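Local coordinates for YerB protein (PDB 2PSB) that is of unknown function but appears to be a membrane-anchored lipoprotein that interacts with the DNA helicase PcrA, at residues A[55-58]-A[64-67]; A[197-202]-A[208-213]; A[215-220]-A[224-229]; A[257-260]-A[265-268]. One frame throughout, in Å; residues are numbered along the deposited sequence.

Contact 1 (A[55-58]-A[64-67]); sequences VIEA and ITRF
Glu57 and Ala58 face Phe67, Arg66 and Thr65 in a buried antiparallel beta hairpin, strand 54-59 turning back as strand 65-71, with the centre of the contact about 6 Å from the centre of the chain. Ala58 and Arg66 form the hydrogen-bonded pair: Arg66 N gives to Ala58 O at 2.8 Å, nearly in line with the carbonyl, and Ala58 N returns a bond to Arg66 O at 3.1 Å. Next to it Glu57 and Phe67 make a non-hydrogen-bonded pair whose side chains leave the same face and run side by side. Glu57 runs extended along the ring because its chi1 of 177° sets CG opposite the backbone N; CG lies in the ring plane at its edge, 3.5 Å from Phe67 CE2, and the carboxylate stands almost perpendicular to the ring (88°). This places OE1 beside Thr65, whose OG1 donates to the anti lone pair of Glu57 OE1 at 2.8 Å. Thr65 OG1 is also hydrogen-bonded to Asn39 ND2, while Glu57 OE2 makes a salt bridge with Arg210, so both ends of the buried carboxylate are engaged. Cut back to an alanine here, the side chain would probably leave the Arg210 charge without its acidic mate, the Thr65 hydroxyl with Asn39 but no carboxylate, and a gap at the Phe67 edge. The ring meets Trp294 of strand 293-298 edge-to-face, and Val55 CG1 approaches Phe67 CB at 4.1 Å. At the root of this side chain, Phe67 CA points its hydrogen at Ile56 O, with 3.1 Å between Phe67 CA and Ile56 O.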
loop_
_atom_site.group_PDB
_atom_site.type_symbol
_atom_site.label_atom_id
_atom_site.label_comp_id
_atom_site.label_asym_id
_atom_site.label_seq_id
_atom_site.Cartn_x
_atom_site.Cartn_y
_atom_site.Cartn_z
ATOM N N VAL A 55 -2.128 0.722 2.829
ATOM C CA VAL A 55 -0.867 0.199 2.350
ATOM C C VAL A 55 -1.185 -1.089 1.602
ATOM O O VAL A 55 -1.905 -1.949 2.116
ATOM C CB VAL A 55 0.106 -0.100 3.504
ATOM C CG1 VAL A 55 1.340 -0.834 2.945
ATOM C CG2 VAL A 55 0.531 1.218 4.191
ATOM N N ILE A 56 -0.664 -1.213 0.384
ATOM C CA ILE A 56 -0.906 -2.404 -0.418
ATOM C C ILE A 56 0.393 -3.134 -0.727
ATOM O O ILE A 56 1.344 -2.556 -1.240
ATOM C CB ILE A 56 -1.644 -2.058 -1.733
ATOM C CG1 ILE A 56 -2.941 -1.309 -1.401
ATOM C CG2 ILE A 56 -1.998 -3.345 -2.505
ATOM C CD1 ILE A 56 -2.989 0.113 -1.879
ATOM N N GLU A 57 0.429 -4.416 -0.384
ATOM C CA GLU A 57 1.600 -5.241 -0.616
ATOM C C GLU A 57 1.303 -6.218 -1.739
ATOM O O GLU A 57 0.222 -6.798 -1.798
ATOM C CB GLU A 57 1.971 -5.993 0.675
ATOM C CG GLU A 57 3.148 -6.963 0.557
ATOM C CD GLU A 57 3.505 -7.615 1.891
ATOM O OE1 GLU A 57 4.620 -8.165 1.992
ATOM O OE2 GLU A 57 2.675 -7.585 2.836
ATOM N N ALA A 58 2.266 -6.388 -2.634
ATOM C CA ALA A 58 2.105 -7.307 -3.755
ATOM C C ALA A 58 3.475 -7.715 -4.262
ATOM O O ALA A 58 4.474 -7.026 -4.009
ATOM C CB ALA A 58 1.287 -6.653 -4.894
ATOM N N ILE A 64 10.077 -11.183 -3.944
ATOM C CA ILE A 64 10.061 -10.053 -3.027
ATOM C C ILE A 64 8.817 -9.210 -3.290
ATOM O O ILE A 64 8.437 -8.986 -4.445
ATOM C CB ILE A 64 11.326 -9.178 -3.197
ATOM C CG1 ILE A 64 12.565 -9.959 -2.736
ATOM C CG2 ILE A 64 11.193 -7.870 -2.399
ATOM C CD1 ILE A 64 12.676 -10.146 -1.223
ATOM N N THR A 65 8.181 -8.758 -2.212
ATOM C CA THR A 65 6.985 -7.936 -2.326
ATOM C C THR A 65 7.345 -6.466 -2.196
ATOM O O THR A 65 8.429 -6.112 -1.736
ATOM C CB THR A 65 5.959 -8.253 -1.238
ATOM O OG1 THR A 65 6.559 -8.061 0.039
ATOM C CG2 THR A 65 5.457 -9.671 -1.360
ATOM N N ARG A 66 6.411 -5.616 -2.592
ATOM C CA ARG A 66 6.621 -4.180 -2.544
ATOM C C ARG A 66 5.319 -3.524 -2.125
ATOM O O ARG A 66 4.241 -4.051 -2.389
ATOM C CB ARG A 66 7.066 -3.679 -3.923
ATOM C CG ARG A 66 7.350 -2.196 -3.993
ATOM C CD ARG A 66 8.647 -1.956 -4.735
ATOM N NE ARG A 66 8.624 -2.581 -6.047
ATOM C CZ ARG A 66 9.707 -3.018 -6.686
ATOM N NH1 ARG A 66 9.589 -3.571 -7.887
ATOM N NH2 ARG A 66 10.902 -2.926 -6.124
ATOM N N PHE A 67 5.432 -2.361 -1.498
ATOM C CA PHE A 67 4.278 -1.620 -0.999
ATOM C C PHE A 67 3.897 -0.386 -1.811
ATOM O O PHE A 67 4.725 0.215 -2.509
ATOM C CB PHE A 67 4.554 -1.096 0.416
ATOM C CG PHE A 67 4.983 -2.145 1.407
ATOM C CD1 PHE A 67 5.746 -1.779 2.514
ATOM C CD2 PHE A 67 4.629 -3.475 1.248
ATOM C CE1 PHE A 67 6.159 -2.726 3.451
ATOM C CE2 PHE A 67 5.035 -4.434 2.173
ATOM C CZ PHE A 67 5.804 -4.058 3.279
#

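Contact 2 (A[197-202]-A[208-213]); sequences VEYNYD and YTRSSD
Tyr208, Arg210 and Tyr199 carry this antiparallel hairpin, and all three project from one face of the paired strands 196-202 and 207-212. Tyr208 receives Tyr201 over one ring face: Tyr201 CD1 hangs off-centre toward the rim, 3.3 Å from Tyr208 CE1, and Tyr201 CB points a CH-pi contact at the same face, 4.1 Å from the ring centroid. The two ring planes are inclined at 53°. Tyr208 OH reaches on to a weak hydrogen bond with Gly263 N.

Arg210 stretches fully from CG to NE alongside the Tyr199 ring, its CD 3.4 Å from Tyr199 CE2. At the edge of the guanidinium, near its plane, NE lies 3.1 Å from Tyr199 OH, a hydrogen bond made less certain by the position of NE. The guanidinium is further fixed by Val197 CG1 over one face and by a bond from NH1 to Thr217 OG1; Tyr199 OH takes a second donor, Asn296 ND2. On the other face Glu198 CG meets Ser211 OG at 3.6 Å; the backbones are joined by bonds such as Thr209 N to Asn200 O, 2.8 Å.

In the six-stranded antiparallel sheet, strand 183-187 flanks strand 196-202 and strand 215-219 flanks strand 207-212, while Trp294 of strand 293-298 and Ile231 of strand 230-240 pack against the tyrosine-bearing face.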
loop_
_atom_site.group_PDB
_atom_site.type_symbol
_atom_site.label_atom_id
_atom_site.label_comp_id
_atom_site.label_asym_id
_atom_site.label_seq_id
_atom_site.Cartn_x
_atom_site.Cartn_y
_atom_site.Cartn_z
ATOM N N VAL A 197 4.617 -13.085 6.272
ATOM C CA VAL A 197 3.973 -11.918 6.865
ATOM C C VAL A 197 2.912 -12.413 7.851
ATOM O O VAL A 197 2.177 -13.351 7.557
ATOM C CB VAL A 197 3.299 -11.036 5.771
ATOM C CG1 VAL A 197 2.594 -9.854 6.414
ATOM C CG2 VAL A 197 4.351 -10.533 4.790
ATOM N N GLU A 198 2.832 -11.786 9.018
ATOM C CA GLU A 198 1.860 -12.206 10.020
ATOM C C GLU A 198 1.154 -10.995 10.606
ATOM O O GLU A 198 1.757 -9.939 10.788
ATOM C CB GLU A 198 2.562 -12.980 11.150
ATOM C CG GLU A 198 3.785 -13.776 10.700
ATOM C CD GLU A 198 4.456 -14.532 11.841
ATOM O OE1 GLU A 198 5.658 -14.866 11.725
ATOM O OE2 GLU A 198 3.779 -14.801 12.853
ATOM N N TYR A 199 -0.133 -11.150 10.886
ATOM C CA TYR A 199 -0.909 -10.070 11.476
ATOM C C TYR A 199 -1.525 -10.617 12.756
ATOM O O TYR A 199 -2.244 -11.618 12.745
ATOM C CB TYR A 199 -1.996 -9.572 10.506
ATOM C CG TYR A 199 -1.444 -8.947 9.229
ATOM C CD1 TYR A 199 -1.247 -9.711 8.080
ATOM C CD2 TYR A 199 -1.080 -7.598 9.188
ATOM C CE1 TYR A 199 -0.706 -9.150 6.921
ATOM C CE2 TYR A 199 -0.532 -7.030 8.028
ATOM C CZ TYR A 199 -0.350 -7.812 6.909
ATOM O OH TYR A 199 0.202 -7.272 5.776
ATOM N N ASN A 200 -1.226 -9.957 13.867
ATOM C CA ASN A 200 -1.726 -10.397 15.154
ATOM C C ASN A 200 -2.629 -9.347 15.768
ATOM O O ASN A 200 -2.223 -8.208 15.974
ATOM C CB ASN A 200 -0.542 -10.703 16.067
ATOM C CG ASN A 200 0.484 -11.602 15.394
ATOM O OD1 ASN A 200 1.668 -11.264 15.315
ATOM N ND2 ASN A 200 0.034 -12.753 14.898
ATOM N N TYR A 201 -3.864 -9.746 16.050
ATOM C CA TYR A 201 -4.842 -8.852 16.638
ATOM C C TYR A 201 -4.570 -8.634 18.127
ATOM O O TYR A 201 -4.202 -9.559 18.852
ATOM C CB TYR A 201 -6.250 -9.415 16.447
ATOM C CG TYR A 201 -7.349 -8.434 16.789
ATOM C CD1 TYR A 201 -7.457 -7.223 16.107
ATOM C CD2 TYR A 201 -8.291 -8.716 17.793
ATOM C CE1 TYR A 201 -8.468 -6.310 16.411
ATOM C CE2 TYR A 201 -9.309 -7.803 18.100
ATOM C CZ TYR A 201 -9.389 -6.604 17.404
ATOM O OH TYR A 201 -10.371 -5.681 17.700
ATOM N N ASP A 202 -4.754 -7.398 18.570
ATOM C CA ASP A 202 -4.542 -7.049 19.962
ATOM C C ASP A 202 -5.890 -6.680 20.576
ATOM O O ASP A 202 -6.333 -5.527 20.480
ATOM C CB ASP A 202 -3.582 -5.866 20.067
ATOM C CG ASP A 202 -3.117 -5.623 21.485
ATOM O OD1 ASP A 202 -1.956 -5.957 21.788
ATOM O OD2 ASP A 202 -3.911 -5.113 22.303
ATOM N N TYR A 208 -4.463 -4.511 14.889
ATOM C CA TYR A 208 -3.540 -5.547 14.461
ATOM C C TYR A 208 -2.103 -5.067 14.414
ATOM O O TYR A 208 -1.824 -3.883 14.216
ATOM C CB TYR A 208 -3.902 -6.060 13.072
ATOM C CG TYR A 208 -5.221 -6.775 12.985
ATOM C CD1 TYR A 208 -6.422 -6.070 12.981
ATOM C CD2 TYR A 208 -5.267 -8.160 12.872
ATOM C CE1 TYR A 208 -7.641 -6.733 12.859
ATOM C CE2 TYR A 208 -6.478 -8.833 12.752
ATOM C CZ TYR A 208 -7.661 -8.115 12.743
ATOM O OH TYR A 208 -8.851 -8.788 12.607
ATOM N N THR A 209 -1.212 -5.984 14.651
ATOM C CA THR A 209 0.228 -5.785 14.557
ATOM C C THR A 209 0.817 -6.565 13.386
ATOM O O THR A 209 0.161 -7.600 13.013
ATOM C CB THR A 209 0.918 -6.199 15.870
ATOM O OG1 THR A 209 0.255 -5.580 16.977
ATOM C CG2 THR A 209 2.325 -5.625 15.938
ATOM N N ARG A 210 1.843 -6.107 12.807
ATOM C CA ARG A 210 2.429 -6.788 11.668
ATOM C C ARG A 210 3.887 -7.131 11.909
ATOM O O ARG A 210 4.576 -6.475 12.692
ATOM C CB ARG A 210 2.303 -5.909 10.416
ATOM C CG ARG A 210 2.784 -6.559 9.130
ATOM C CD ARG A 210 2.590 -5.611 7.952
ATOM N NE ARG A 210 2.947 -6.220 6.673
ATOM C CZ ARG A 210 4.184 -6.447 6.253
ATOM N NH1 ARG A 210 5.229 -6.114 7.004
ATOM N NH2 ARG A 210 4.372 -7.008 5.066
ATOM N N SER A 211 4.344 -8.176 11.236
ATOM C CA SER A 211 5.730 -8.599 11.319
ATOM C C SER A 211 6.013 -9.288 9.995
ATOM O O SER A 211 5.112 -9.843 9.363
ATOM C CB SER A 211 5.955 -9.584 12.471
ATOM O OG SER A 211 5.420 -10.852 12.144
ATOM N N SER A 212 7.268 -9.241 9.580
ATOM C CA SER A 212 7.679 -9.861 8.340
ATOM C C SER A 212 8.931 -10.652 8.674
ATOM O O SER A 212 9.779 -10.188 9.431
ATOM C CB SER A 212 7.984 -8.782 7.291
ATOM O OG SER A 212 8.807 -7.772 7.861
ATOM N N ASP A 213 9.019 -11.858 8.130
ATOM C CA ASP A 213 10.164 -12.727 8.362
ATOM C C ASP A 213 10.612 -12.838 9.822
ATOM O O ASP A 213 11.790 -13.058 10.091
ATOM C CB ASP A 213 11.339 -12.270 7.493
ATOM C CG ASP A 213 11.035 -12.358 6.005
ATOM O OD1 ASP A 213 10.450 -13.380 5.583
ATOM O OD2 ASP A 213 11.387 -11.415 5.256
#

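Contact 3 (A[215-220]-A[224-229]); sequences VITTDR and KPVAMQ
Thr217 and Thr218 meet Lys224, Pro225 and Val226 in a short antiparallel hairpin where the outermost strand, 224-225, joins strand 215-219. Backbone bonds do most of the holding. Val226 N donates to Thr217 O at 3.0 Å, nearly straight (168°) and in the carbonyl plane; Asp219 N gives to Lys224 O at 3.1 Å, approaching from outside that carbonyl's plane. Between them Thr218 and Pro225 form the non-hydrogen-bonded pair, their CA atoms 4.0 Å apart.

One side chain adds a polar bond. Thr218 OG1, anti to the backbone N (chi1 -169°), swings to the carbonyl of Lys224 and donates weakly to its O at 2.8 Å, giving that oxygen a second partner. A water sits 3.0 Å from Thr217 O and 2.7 Å from Val226 O, bridging two carbonyl oxygens of opposite segments, though it has more acceptors nearby than protons to give.

Apolar contact is slight. Ile216 CD1 lies against the proline ring, 3.7 Å from Pro225 CB, and Val226 CG2 approaches Thr217 CG2 at 4.4 Å. Asp219 turns its carboxylate elsewhere: OD1 accepts from Glu221 N in the hairpin's own turn and from Gly48 N, and OD2 is bonded to Ser50 OG, so the hairpin is tied to the Gly48 and Ser50 region.

With few side-chain partners across the pair, its hold rests mainly on main-chain groups, with a weak threonine bond and perhaps a water besides; Pro225 brings no N-H, which is consistent with a strand that ends its sheet.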
loop_
_atom_site.group_PDB
_atom_site.type_symbol
_atom_site.label_atom_id
_atom_site.label_comp_id
_atom_site.label_asym_id
_atom_site.label_seq_id
_atom_site.Cartn_x
_atom_site.Cartn_y
_atom_site.Cartn_z
ATOM N N VAL A 215 10.254 -10.377 12.295
ATOM C CA VAL A 215 10.501 -9.113 12.982
ATOM C C VAL A 215 9.232 -8.276 12.908
ATOM O O VAL A 215 8.580 -8.239 11.869
ATOM C CB VAL A 215 11.663 -8.337 12.314
ATOM C CG1 VAL A 215 12.066 -7.141 13.167
ATOM C CG2 VAL A 215 12.848 -9.267 12.095
ATOM N N ILE A 216 8.870 -7.607 14.001
ATOM C CA ILE A 216 7.657 -6.791 13.979
ATOM C C ILE A 216 7.847 -5.556 13.088
ATOM O O ILE A 216 8.876 -4.881 13.145
ATOM C CB ILE A 216 7.235 -6.346 15.400
ATOM C CG1 ILE A 216 5.806 -5.796 15.355
ATOM C CG2 ILE A 216 8.208 -5.300 15.940
ATOM C CD1 ILE A 216 5.209 -5.476 16.712
ATOM N N THR A 217 6.849 -5.284 12.252
ATOM C CA THR A 217 6.895 -4.152 11.335
ATOM C C THR A 217 6.774 -2.830 12.072
ATOM O O THR A 217 5.729 -2.501 12.633
ATOM C CB THR A 217 5.774 -4.232 10.288
ATOM O OG1 THR A 217 5.889 -5.468 9.572
ATOM C CG2 THR A 217 5.877 -3.059 9.298
ATOM N N THR A 218 7.856 -2.064 12.037
ATOM C CA THR A 218 7.922 -0.772 12.692
ATOM C C THR A 218 8.203 0.350 11.682
ATOM O O THR A 218 8.527 0.092 10.519
ATOM C CB THR A 218 9.044 -0.782 13.738
ATOM O OG1 THR A 218 8.948 0.385 14.553
ATOM C CG2 THR A 218 10.388 -0.796 13.067
ATOM N N ASP A 219 8.072 1.590 12.140
ATOM C CA ASP A 219 8.330 2.759 11.305
ATOM C C ASP A 219 9.624 3.378 11.826
ATOM O O ASP A 219 9.652 3.937 12.928
ATOM C CB ASP A 219 7.181 3.770 11.428
ATOM C CG ASP A 219 7.311 4.945 10.454
ATOM O OD1 ASP A 219 8.434 5.237 9.986
ATOM O OD2 ASP A 219 6.279 5.587 10.171
ATOM N N ARG A 220 10.694 3.274 11.045
ATOM C CA ARG A 220 11.968 3.832 11.469
ATOM C C ARG A 220 11.805 5.231 12.060
ATOM O O ARG A 220 12.513 5.599 12.990
ATOM C CB ARG A 220 12.963 3.907 10.305
ATOM C CG ARG A 220 14.300 4.543 10.708
ATOM C CD ARG A 220 15.190 4.846 9.502
ATOM N NE ARG A 220 15.491 3.660 8.705
ATOM C CZ ARG A 220 16.365 2.718 9.049
ATOM N NH1 ARG A 220 17.042 2.821 10.190
ATOM N NH2 ARG A 220 16.559 1.670 8.248
ATOM N N LYS A 224 8.258 2.918 16.521
ATOM C CA LYS A 224 7.069 2.253 17.048
ATOM C C LYS A 224 6.410 1.341 16.017
ATOM O O LYS A 224 6.445 1.615 14.823
ATOM C CB LYS A 224 6.050 3.291 17.522
ATOM C CG LYS A 224 6.553 4.244 18.595
ATOM C CD LYS A 224 5.473 5.268 18.919
ATOM C CE LYS A 224 5.899 6.253 20.000
ATOM N NZ LYS A 224 4.774 7.167 20.366
ATOM N N PRO A 225 5.799 0.236 16.472
ATOM C CA PRO A 225 5.144 -0.687 15.540
ATOM C C PRO A 225 3.977 -0.021 14.820
ATOM O O PRO A 225 3.314 0.854 15.375
ATOM C CB PRO A 225 4.689 -1.833 16.445
ATOM C CG PRO A 225 5.690 -1.817 17.556
ATOM C CD PRO A 225 5.828 -0.328 17.832
ATOM N N VAL A 226 3.730 -0.420 13.579
ATOM C CA VAL A 226 2.613 0.156 12.838
ATOM C C VAL A 226 1.355 -0.592 13.273
ATOM O O VAL A 226 1.427 -1.739 13.721
ATOM C CB VAL A 226 2.811 0.013 11.295
ATOM C CG1 VAL A 226 1.656 0.699 10.548
ATOM C CG2 VAL A 226 4.138 0.642 10.875
ATOM N N ALA A 227 0.206 0.063 13.169
ATOM C CA ALA A 227 -1.046 -0.568 13.557
ATOM C C ALA A 227 -2.147 -0.253 12.555
ATOM O O ALA A 227 -2.276 0.876 12.090
ATOM C CB ALA A 227 -1.456 -0.112 14.964
HETATM N N MSE A 228 -2.924 -1.266 12.205
HETATM C CA MSE A 228 -4.014 -1.073 11.266
HETATM C C MSE A 228 -5.271 -1.748 11.822
HETATM O O MSE A 228 -5.192 -2.549 12.760
HETATM C CB MSE A 228 -3.636 -1.610 9.879
HETATM C CG MSE A 228 -3.449 -3.116 9.746
HETATM SE SE MSE A 228 -1.708 -3.893 10.179
HETATM C CE MSE A 228 -0.527 -2.370 9.980
ATOM N N GLN A 229 -6.428 -1.397 11.272
ATOM C CA GLN A 229 -7.685 -1.952 11.750
ATOM C C GLN A 229 -8.385 -2.887 10.775
ATOM O O GLN A 229 -9.452 -3.400 11.082
ATOM C CB GLN A 229 -8.631 -0.817 12.152
ATOM C CG GLN A 229 -8.296 -0.166 13.493
ATOM C CD GLN A 229 -7.062 0.724 13.445
ATOM O OE1 GLN A 229 -6.481 1.051 14.486
ATOM N NE2 GLN A 229 -6.656 1.121 12.246
HETATM O O HOH W 1 3.294 -3.672 13.865
#

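Contact 4 (A[257-260]-A[265-268]); sequences GLLF and VIET
The Phe260 ring is the flat group here, and Val265 reaches it obliquely: Val265 CG2 stands 3.6 Å from Phe260 CE2. The two side chains lie side by side and point the same way. Phe260 CG is anti to its carbonyl carbon (chi1 -57°), which leans the ring toward the neighbouring strand, and Val265 presents the methyl that is anti to its own backbone N. Ile231 and Ile233 of strand 230-240 and Ile306 of strand 304-307 also touch the ring. With an alanine here in place of Phe260, Val265 CG2 and the isoleucines that the ring touches are likely to face a gap on this side of the hairpin.

The backbones form a beta hairpin, strand 255-261 against strand 264-273, with Gly257-Thr268 and Leu259-Ile266 as its hydrogen-bonded pairs. Leu259 N donates to Ile266 O at 2.9 Å, in the carbonyl plane; the return bond from Ile266 N to Leu259 O is bent and weak. At the other end Gly257 N meets Thr268 O from well above the carbonyl plane at 2.6 Å, unusually short and doubtful in its exact length, and Thr268 N answers to Gly257 O at 2.7 Å.

On the face away from Phe260, Leu259 CB lies 4.2 Å from Ile266 CB, and the leucine goes on to Phe232, Leu286 and Phe288. Thr268 lays CG2 across the glycine backbone, 3.2 Å from Gly257 O, while its OG1 makes a weak hydrogen bond with Val280 O.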
loop_
_atom_site.group_PDB
_atom_site.type_symbol
_atom_site.label_atom_id
_atom_site.label_comp_id
_atom_site.label_asym_id
_atom_site.label_seq_id
_atom_site.Cartn_x
_atom_site.Cartn_y
_atom_site.Cartn_z
ATOM N N GLY A 257 -11.406 -13.374 -1.637
ATOM C CA GLY A 257 -10.510 -12.814 -0.649
ATOM C C GLY A 257 -10.986 -13.014 0.771
ATOM O O GLY A 257 -12.057 -13.559 1.002
ATOM N N LEU A 258 -10.169 -12.561 1.716
ATOM C CA LEU A 258 -10.441 -12.664 3.141
ATOM C C LEU A 258 -10.358 -11.293 3.786
ATOM O O LEU A 258 -9.487 -10.497 3.461
ATOM C CB LEU A 258 -9.413 -13.585 3.802
ATOM C CG LEU A 258 -9.549 -15.105 3.686
ATOM C CD1 LEU A 258 -10.421 -15.520 2.505
ATOM C CD2 LEU A 258 -8.168 -15.674 3.570
ATOM N N LEU A 259 -11.250 -11.032 4.727
ATOM C CA LEU A 259 -11.267 -9.755 5.414
ATOM C C LEU A 259 -11.200 -9.970 6.920
ATOM O O LEU A 259 -12.065 -10.629 7.498
ATOM C CB LEU A 259 -12.539 -8.993 5.043
ATOM C CG LEU A 259 -12.684 -7.579 5.608
ATOM C CD1 LEU A 259 -11.529 -6.666 5.108
ATOM C CD2 LEU A 259 -14.031 -7.027 5.174
ATOM N N PHE A 260 -10.160 -9.416 7.545
ATOM C CA PHE A 260 -9.957 -9.535 8.985
ATOM C C PHE A 260 -10.081 -8.195 9.681
ATOM O O PHE A 260 -9.308 -7.266 9.416
ATOM C CB PHE A 260 -8.571 -10.090 9.312
ATOM C CG PHE A 260 -8.279 -11.418 8.694
ATOM C CD1 PHE A 260 -7.987 -11.519 7.341
ATOM C CD2 PHE A 260 -8.290 -12.579 9.474
ATOM C CE1 PHE A 260 -7.707 -12.756 6.765
ATOM C CE2 PHE A 260 -8.012 -13.818 8.907
ATOM C CZ PHE A 260 -7.721 -13.908 7.551
ATOM N N VAL A 265 -12.888 -12.820 11.052
ATOM C CA VAL A 265 -12.439 -13.218 9.729
ATOM C C VAL A 265 -13.719 -13.330 8.910
ATOM O O VAL A 265 -14.767 -13.712 9.433
ATOM C CB VAL A 265 -11.708 -14.583 9.755
ATOM C CG1 VAL A 265 -12.581 -15.632 10.392
ATOM C CG2 VAL A 265 -11.334 -15.002 8.341
ATOM N N ILE A 266 -13.641 -12.971 7.633
ATOM C CA ILE A 266 -14.805 -13.018 6.760
ATOM C C ILE A 266 -14.370 -13.500 5.398
ATOM O O ILE A 266 -13.454 -12.933 4.801
ATOM C CB ILE A 266 -15.436 -11.623 6.577
ATOM C CG1 ILE A 266 -15.827 -11.039 7.931
ATOM C CG2 ILE A 266 -16.646 -11.715 5.663
ATOM C CD1 ILE A 266 -16.307 -9.603 7.859
ATOM N N GLU A 267 -15.007 -14.555 4.909
ATOM C CA GLU A 267 -14.670 -15.057 3.587
ATOM C C GLU A 267 -15.375 -14.133 2.616
ATOM O O GLU A 267 -16.541 -13.800 2.807
ATOM C CB GLU A 267 -15.157 -16.493 3.400
ATOM C CG GLU A 267 -14.067 -17.537 3.552
ATOM C CD GLU A 267 -14.505 -18.907 3.057
ATOM O OE1 GLU A 267 -15.247 -19.603 3.789
ATOM O OE2 GLU A 267 -14.115 -19.274 1.924
ATOM N N THR A 268 -14.683 -13.704 1.574
ATOM C CA THR A 268 -15.328 -12.792 0.649
ATOM C C THR A 268 -14.806 -12.867 -0.767
ATOM O O THR A 268 -13.926 -13.663 -1.088
ATOM C CB THR A 268 -15.180 -11.334 1.139
ATOM O OG1 THR A 268 -16.001 -10.477 0.337
ATOM C CG2 THR A 268 -13.740 -10.874 1.026
#

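How the contacts relate
All four contacts are antiparallel hairpins, but they differ in depth. Contact 1 is the buried one and pairs a carboxylate with polar partners beside an aromatic ring; contacts 2, 3 and 4 are partly buried, and contact 3 has three exposed residues among its seven touching ones, contact 4 one among eight. Contacts 2 and 3 hold successive strands of the same six-stranded sheet, with strands 207-212 and 215-219 neighbours. Contact 1 is joined to contact 2 by a salt bridge. Contact 4, whose side-chain contacts are mostly apolar, touches contact 2 where Tyr208 OH nears Phe260, and stays about 11 Å from contact 1 between nearest atoms.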